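PDB 6DGM: phosphoglycerol transferase GacH from Streptococcus pyogenes MGAS5005, which probably transfers glycerol phosphate onto the rhamnose polysaccharide of the streptococcal cell wall, its LTA-synthase-like domain binding manganese and sn-glycerol-1-phosphate. Local coordinates for residues Asp38-Tyr43 with Ile259-Thr264; Asn73-Gly78 with Phe294-Gly299. All coordinates share one frame; numbering follows the deposited sequence.

Contact 1: residues Asp38-Tyr43 with Ile259-Thr264; sequences DQTVIY and INKPIT
Thr40 uses both its backbone polar atoms across the contact: its N donates to Pro262 O at 2.9 Å, and its O accepts from Thr264 N at 2.8 Å in an almost linear approach (C=O...N 166°). Ile42 N then reaches Thr264 O, 2.9 Å away. Two carbonyls carry a second, softer load, Thr40 O taking a CA-H...O contact from Ile263 and Thr264 O one from Val41. The opposite edge of 40-43 is bonded to strand 200-204. This parallel ladder, Thr40 beside Ile263 and Val41 beside Thr264, joins two neighbouring strands in the central mixed sheet of the alkaline phosphatase-like sulfatase fold. At its entry, water links Asp38 O to Lys261 NZ (2.8 Å from water to NZ); NZ also bonds Ser198 OG, and Lys261 CE lies 3.6 Å from Thr40 OG1, the two side chains crossing at about a right angle. That hydroxyl, placed beside its own backbone N (chi1 -77°), bonds Gln199 N. On the face of Val41 and Thr264, a second water donates to Gln39 OE1 at 2.6 Å and also bonds Thr264 OG1, which is bonded to Ser297 OG as well; Gln39 NE2 bonds Asn35 O. On the other face, Ile263 CG1 runs alongside Thr40, and Ile263 CG2 meets Ile42 CD1 at 3.9 Å.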
loop_
_atom_site.group_PDB
_atom_site.type_symbol
_atom_site.label_atom_id
_atom_site.label_comp_id
_atom_site.label_asym_id
_atom_site.label_seq_id
_atom_site.Cartn_x
_atom_site.Cartn_y
_atom_site.Cartn_z
ATOM N N ASP A 38 -1.194 -2.729 -19.640
ATOM C CA ASP A 38 -0.241 -1.964 -20.436
ATOM C C ASP A 38 0.696 -1.123 -19.577
ATOM O O ASP A 38 1.594 -0.473 -20.112
ATOM C CB ASP A 38 -0.964 -1.027 -21.409
ATOM C CG ASP A 38 -1.719 -1.759 -22.489
ATOM O OD1 ASP A 38 -1.350 -2.903 -22.838
ATOM O OD2 ASP A 38 -2.672 -1.158 -23.012
ATOM N N GLN A 39 0.493 -1.102 -18.268
ATOM C CA GLN A 39 1.292 -0.315 -17.350
ATOM C C GLN A 39 2.152 -1.263 -16.523
ATOM O O GLN A 39 1.668 -2.296 -16.040
ATOM C CB GLN A 39 0.415 0.435 -16.328
ATOM C CG GLN A 39 -0.995 0.749 -16.751
ATOM C CD GLN A 39 -1.076 1.958 -17.644
ATOM O OE1 GLN A 39 -0.317 2.915 -17.483
ATOM N NE2 GLN A 39 -2.002 1.926 -18.595
ATOM N N THR A 40 3.405 -0.892 -16.310
ATOM C CA THR A 40 4.201 -1.503 -15.251
ATOM C C THR A 40 3.912 -0.760 -13.956
ATOM O O THR A 40 3.858 0.471 -13.928
ATOM C CB THR A 40 5.681 -1.473 -15.611
ATOM O OG1 THR A 40 5.920 -2.521 -16.567
ATOM C CG2 THR A 40 6.588 -1.654 -14.390
ATOM N N VAL A 41 3.659 -1.514 -12.905
ATOM C CA VAL A 41 3.152 -0.978 -11.650
ATOM C C VAL A 41 4.059 -1.449 -10.526
ATOM O O VAL A 41 4.411 -2.637 -10.460
ATOM C CB VAL A 41 1.693 -1.410 -11.408
ATOM C CG1 VAL A 41 1.293 -1.065 -10.006
ATOM C CG2 VAL A 41 0.774 -0.728 -12.446
ATOM N N ILE A 42 4.450 -0.512 -9.665
ATOM C CA ILE A 42 5.319 -0.768 -8.522
ATOM C C ILE A 42 4.571 -0.349 -7.262
ATOM O O ILE A 42 4.235 0.829 -7.109
ATOM C CB ILE A 42 6.639 0.006 -8.635
ATOM C CG1 ILE A 42 7.410 -0.408 -9.894
ATOM C CG2 ILE A 42 7.477 -0.229 -7.380
ATOM C CD1 ILE A 42 8.478 0.598 -10.322
ATOM N N TYR A 43 4.295 -1.300 -6.378
ATOM C CA TYR A 43 3.742 -1.002 -5.060
ATOM C C TYR A 43 4.921 -0.936 -4.104
ATOM O O TYR A 43 5.620 -1.933 -3.916
ATOM C CB TYR A 43 2.737 -2.059 -4.603
ATOM C CG TYR A 43 1.331 -1.909 -5.142
ATOM C CD1 TYR A 43 1.065 -1.130 -6.259
ATOM C CD2 TYR A 43 0.269 -2.567 -4.541
ATOM C CE1 TYR A 43 -0.229 -1.007 -6.753
ATOM C CE2 TYR A 43 -1.020 -2.448 -5.023
ATOM C CZ TYR A 43 -1.268 -1.674 -6.121
ATOM O OH TYR A 43 -2.559 -1.546 -6.602
ATOM N N ILE A 259 12.799 5.734 -18.658
ATOM C CA ILE A 259 12.500 4.409 -19.188
ATOM C C ILE A 259 11.304 4.505 -20.124
ATOM O O ILE A 259 10.259 5.057 -19.757
ATOM C CB ILE A 259 12.220 3.412 -18.048
ATOM C CG1 ILE A 259 13.423 3.355 -17.098
ATOM C CG2 ILE A 259 11.864 2.042 -18.630
ATOM C CD1 ILE A 259 13.244 2.408 -15.896
ATOM N N ASN A 260 11.447 3.932 -21.319
ATOM C CA ASN A 260 10.415 4.008 -22.352
ATOM C C ASN A 260 9.378 2.902 -22.148
ATOM O O ASN A 260 9.261 1.953 -22.930
ATOM C CB ASN A 260 11.047 3.928 -23.734
ATOM C CG ASN A 260 10.042 4.130 -24.816
ATOM O OD1 ASN A 260 8.986 4.713 -24.578
ATOM N ND2 ASN A 260 10.350 3.655 -26.020
ATOM N N LYS A 261 8.585 3.072 -21.084
ATOM C CA LYS A 261 7.506 2.166 -20.693
ATOM C C LYS A 261 6.629 2.949 -19.730
ATOM O O LYS A 261 7.173 3.630 -18.849
ATOM C CB LYS A 261 8.079 0.943 -19.957
ATOM C CG LYS A 261 7.024 -0.012 -19.391
ATOM C CD LYS A 261 6.328 -0.832 -20.485
ATOM C CE LYS A 261 5.144 -1.606 -19.912
ATOM N NZ LYS A 261 4.441 -2.399 -20.968
ATOM N N PRO A 262 5.298 2.892 -19.844
ATOM C CA PRO A 262 4.464 3.531 -18.812
ATOM C C PRO A 262 4.635 2.809 -17.481
ATOM O O PRO A 262 4.421 1.594 -17.389
ATOM C CB PRO A 262 3.033 3.416 -19.355
ATOM C CG PRO A 262 3.106 2.576 -20.573
ATOM C CD PRO A 262 4.515 2.419 -20.997
ATOM N N ILE A 263 5.034 3.555 -16.448
ATOM C CA ILE A 263 5.314 3.009 -15.123
ATOM C C ILE A 263 4.578 3.861 -14.100
ATOM O O ILE A 263 4.676 5.091 -14.134
ATOM C CB ILE A 263 6.831 3.019 -14.831
ATOM C CG1 ILE A 263 7.575 2.075 -15.786
ATOM C CG2 ILE A 263 7.096 2.633 -13.391
ATOM C CD1 ILE A 263 9.094 2.216 -15.754
ATOM N N THR A 264 3.859 3.216 -13.176
ATOM C CA THR A 264 3.205 3.935 -12.082
ATOM C C THR A 264 3.650 3.333 -10.758
ATOM O O THR A 264 3.737 2.113 -10.626
ATOM C CB THR A 264 1.676 3.925 -12.225
ATOM O OG1 THR A 264 1.306 4.614 -13.427
ATOM C CG2 THR A 264 1.003 4.642 -11.062
HETATM O O HOH W 1 3.016 -0.622 -22.607
HETATM O O HOH W 2 1.681 3.772 -15.998
#

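Contact 2: residues Asn73-Gly78 with Phe294-Gly299; sequences NSTTAG and FIWSNG
Ile295 O is met by the hydroxyl of Thr75, whose OG1 donates a 2.7 Å bond, the shortest polar link between 73-78 and 294-299. The segments meet where strands 77-81 and 290-297 run antiparallel side by side, in the mixed sheet of the alkaline phosphatase-like fold; 73-78 follows on from helix 66-74. The Thr75 donor approaches tilted 15° from the carbonyl plane. Turning OG1 away from the backbone N of its own residue (chi1 -167°) brings both branches of Thr75 against this carbonyl, with CG2 3.3 Å from Ile295 O. A side-chain hydroxyl thus takes up the carbonyl just ahead of the regular pairing.

One residue on, the backbone takes over: Ile295 N donates to Thr76 O at 2.9 Å in a nearly straight bond. Thr76 O is also approached by Phe294 CA. The Thr76 hydroxyl bonds Lys304 N and also His321 ND1 of helix 314-321. Ala77 and Phe294 then form a non-hydrogen-bonded pair, their CB atoms 3.7 Å apart on one face of the sheet. Phe294 CG sits between its backbone N and carbonyl carbon (chi1 66°), which carries the ring away from Ala77 toward Ile71 and Leu253; the ring also meets that of Phe267 of strand 263-269, their planes nearly parallel. Helices 66-74 and 229-257 therefore both pack on this face, and Trp296 contacts them too, through Ile71 and Leu253. Near the plane of the Trp296 indole, Thr75 CG2 and Ser74 OG stand at the ring edge, the Ser74 hydroxyl oxygen OG 4.4 Å from Trp296 CD1 and bonded to Ile71 O.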
loop_
_atom_site.group_PDB
_atom_site.type_symbol
_atom_site.label_atom_id
_atom_site.label_comp_id
_atom_site.label_asym_id
_atom_site.label_seq_id
_atom_site.Cartn_x
_atom_site.Cartn_y
_atom_site.Cartn_z
ATOM N N ASN A 73 2.686 17.116 -4.165
ATOM C CA ASN A 73 2.013 18.274 -4.727
ATOM C C ASN A 73 1.760 18.129 -6.225
ATOM O O ASN A 73 0.896 18.832 -6.757
ATOM C CB ASN A 73 2.842 19.535 -4.467
ATOM C CG ASN A 73 2.757 20.005 -3.031
ATOM O OD1 ASN A 73 1.755 19.782 -2.344
ATOM N ND2 ASN A 73 3.814 20.670 -2.566
ATOM N N SER A 74 2.479 17.222 -6.903
ATOM C CA SER A 74 2.476 17.123 -8.357
ATOM C C SER A 74 1.569 16.027 -8.892
ATOM O O SER A 74 1.389 15.926 -10.110
ATOM C CB SER A 74 3.893 16.824 -8.877
ATOM O OG SER A 74 4.285 15.465 -8.624
ATOM N N THR A 75 1.011 15.197 -8.029
ATOM C CA THR A 75 0.302 14.017 -8.493
ATOM C C THR A 75 -0.706 13.623 -7.426
ATOM O O THR A 75 -0.734 14.192 -6.333
ATOM C CB THR A 75 1.284 12.874 -8.780
ATOM O OG1 THR A 75 0.604 11.849 -9.508
ATOM C CG2 THR A 75 1.878 12.307 -7.492
ATOM N N THR A 76 -1.528 12.641 -7.758
ATOM C CA THR A 76 -2.480 12.107 -6.791
ATOM C C THR A 76 -1.747 11.674 -5.536
ATOM O O THR A 76 -0.805 10.883 -5.596
ATOM C CB THR A 76 -3.209 10.918 -7.420
ATOM O OG1 THR A 76 -3.855 11.361 -8.616
ATOM C CG2 THR A 76 -4.230 10.312 -6.458
ATOM N N ALA A 77 -2.166 12.203 -4.390
ATOM C CA ALA A 77 -1.404 11.987 -3.167
ATOM C C ALA A 77 -2.206 12.482 -1.976
ATOM O O ALA A 77 -3.154 13.258 -2.121
ATOM C CB ALA A 77 -0.058 12.719 -3.212
ATOM N N GLY A 78 -1.794 12.048 -0.793
ATOM C CA GLY A 78 -2.465 12.479 0.408
ATOM C C GLY A 78 -2.001 11.709 1.621
ATOM O O GLY A 78 -0.820 11.372 1.749
ATOM N N PHE A 294 1.610 8.563 -2.238
ATOM C CA PHE A 294 1.430 9.169 -3.549
ATOM C C PHE A 294 1.307 8.079 -4.605
ATOM O O PHE A 294 1.749 6.941 -4.416
ATOM C CB PHE A 294 2.516 10.204 -3.902
ATOM C CG PHE A 294 3.913 9.651 -4.067
ATOM C CD1 PHE A 294 4.270 8.961 -5.205
ATOM C CD2 PHE A 294 4.888 9.888 -3.104
ATOM C CE1 PHE A 294 5.548 8.474 -5.378
ATOM C CE2 PHE A 294 6.182 9.418 -3.277
ATOM C CZ PHE A 294 6.515 8.717 -4.419
ATOM N N ILE A 295 0.685 8.449 -5.721
ATOM C CA ILE A 295 0.521 7.583 -6.878
ATOM C C ILE A 295 1.069 8.394 -8.046
ATOM O O ILE A 295 0.485 9.415 -8.416
ATOM C CB ILE A 295 -0.942 7.181 -7.102
ATOM C CG1 ILE A 295 -1.479 6.429 -5.873
ATOM C CG2 ILE A 295 -1.041 6.305 -8.338
ATOM C CD1 ILE A 295 -2.947 5.990 -5.968
ATOM N N TRP A 296 2.233 7.984 -8.568
ATOM C CA TRP A 296 3.007 8.780 -9.516
ATOM C C TRP A 296 3.336 7.930 -10.732
ATOM O O TRP A 296 3.852 6.817 -10.583
ATOM C CB TRP A 296 4.317 9.227 -8.854
ATOM C CG TRP A 296 5.283 9.991 -9.731
ATOM C CD1 TRP A 296 5.384 11.340 -9.840
ATOM C CD2 TRP A 296 6.288 9.443 -10.596
ATOM N NE1 TRP A 296 6.382 11.674 -10.714
ATOM C CE2 TRP A 296 6.953 10.527 -11.197
ATOM C CE3 TRP A 296 6.677 8.144 -10.927
ATOM C CZ2 TRP A 296 8.004 10.355 -12.108
ATOM C CZ3 TRP A 296 7.718 7.970 -11.820
ATOM C CH2 TRP A 296 8.377 9.070 -12.398
ATOM N N SER A 297 3.056 8.465 -11.926
ATOM C CA SER A 297 3.428 7.860 -13.201
ATOM C C SER A 297 4.606 8.608 -13.814
ATOM O O SER A 297 4.837 9.790 -13.539
ATOM C CB SER A 297 2.256 7.888 -14.191
ATOM O OG SER A 297 1.086 7.310 -13.652
ATOM N N ASN A 298 5.342 7.912 -14.672
ATOM C CA ASN A 298 6.556 8.469 -15.256
ATOM C C ASN A 298 6.304 9.317 -16.489
ATOM O O ASN A 298 7.268 9.767 -17.115
ATOM C CB ASN A 298 7.575 7.365 -15.545
ATOM C CG ASN A 298 7.156 6.454 -16.667
ATOM O OD1 ASN A 298 5.976 6.391 -17.051
ATOM N ND2 ASN A 298 8.125 5.729 -17.205
ATOM N N GLY A 299 5.045 9.560 -16.837
ATOM C CA GLY A 299 4.715 10.503 -17.891
ATOM C C GLY A 299 3.975 11.688 -17.307
ATOM O O GLY A 299 4.436 12.287 -16.332
#

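Overall arrangement
From the N terminus, the chain enters the central sheet at 38-43, then passes through helix 66-74 and into strand 77-81 by way of 73-78. Contact 1 closes a long loop when the chain returns from helix 229-257 through 259-264; contact 2 closes another at 294-299. Each spans 215 intervening residues, and because their segments alternate, the loops cross instead of nesting. Strands 263-269 and 290-297 are sheet neighbours, so together the contacts set strands 40-46, 263-269, 290-297 and 77-81 side by side. Their centres lie about 13 Å apart, and they touch directly: Thr264 OG1 with Ser297 OG (2.7 Å) and Asn298 ND2 with Lys261 O are probable hydrogen bonds.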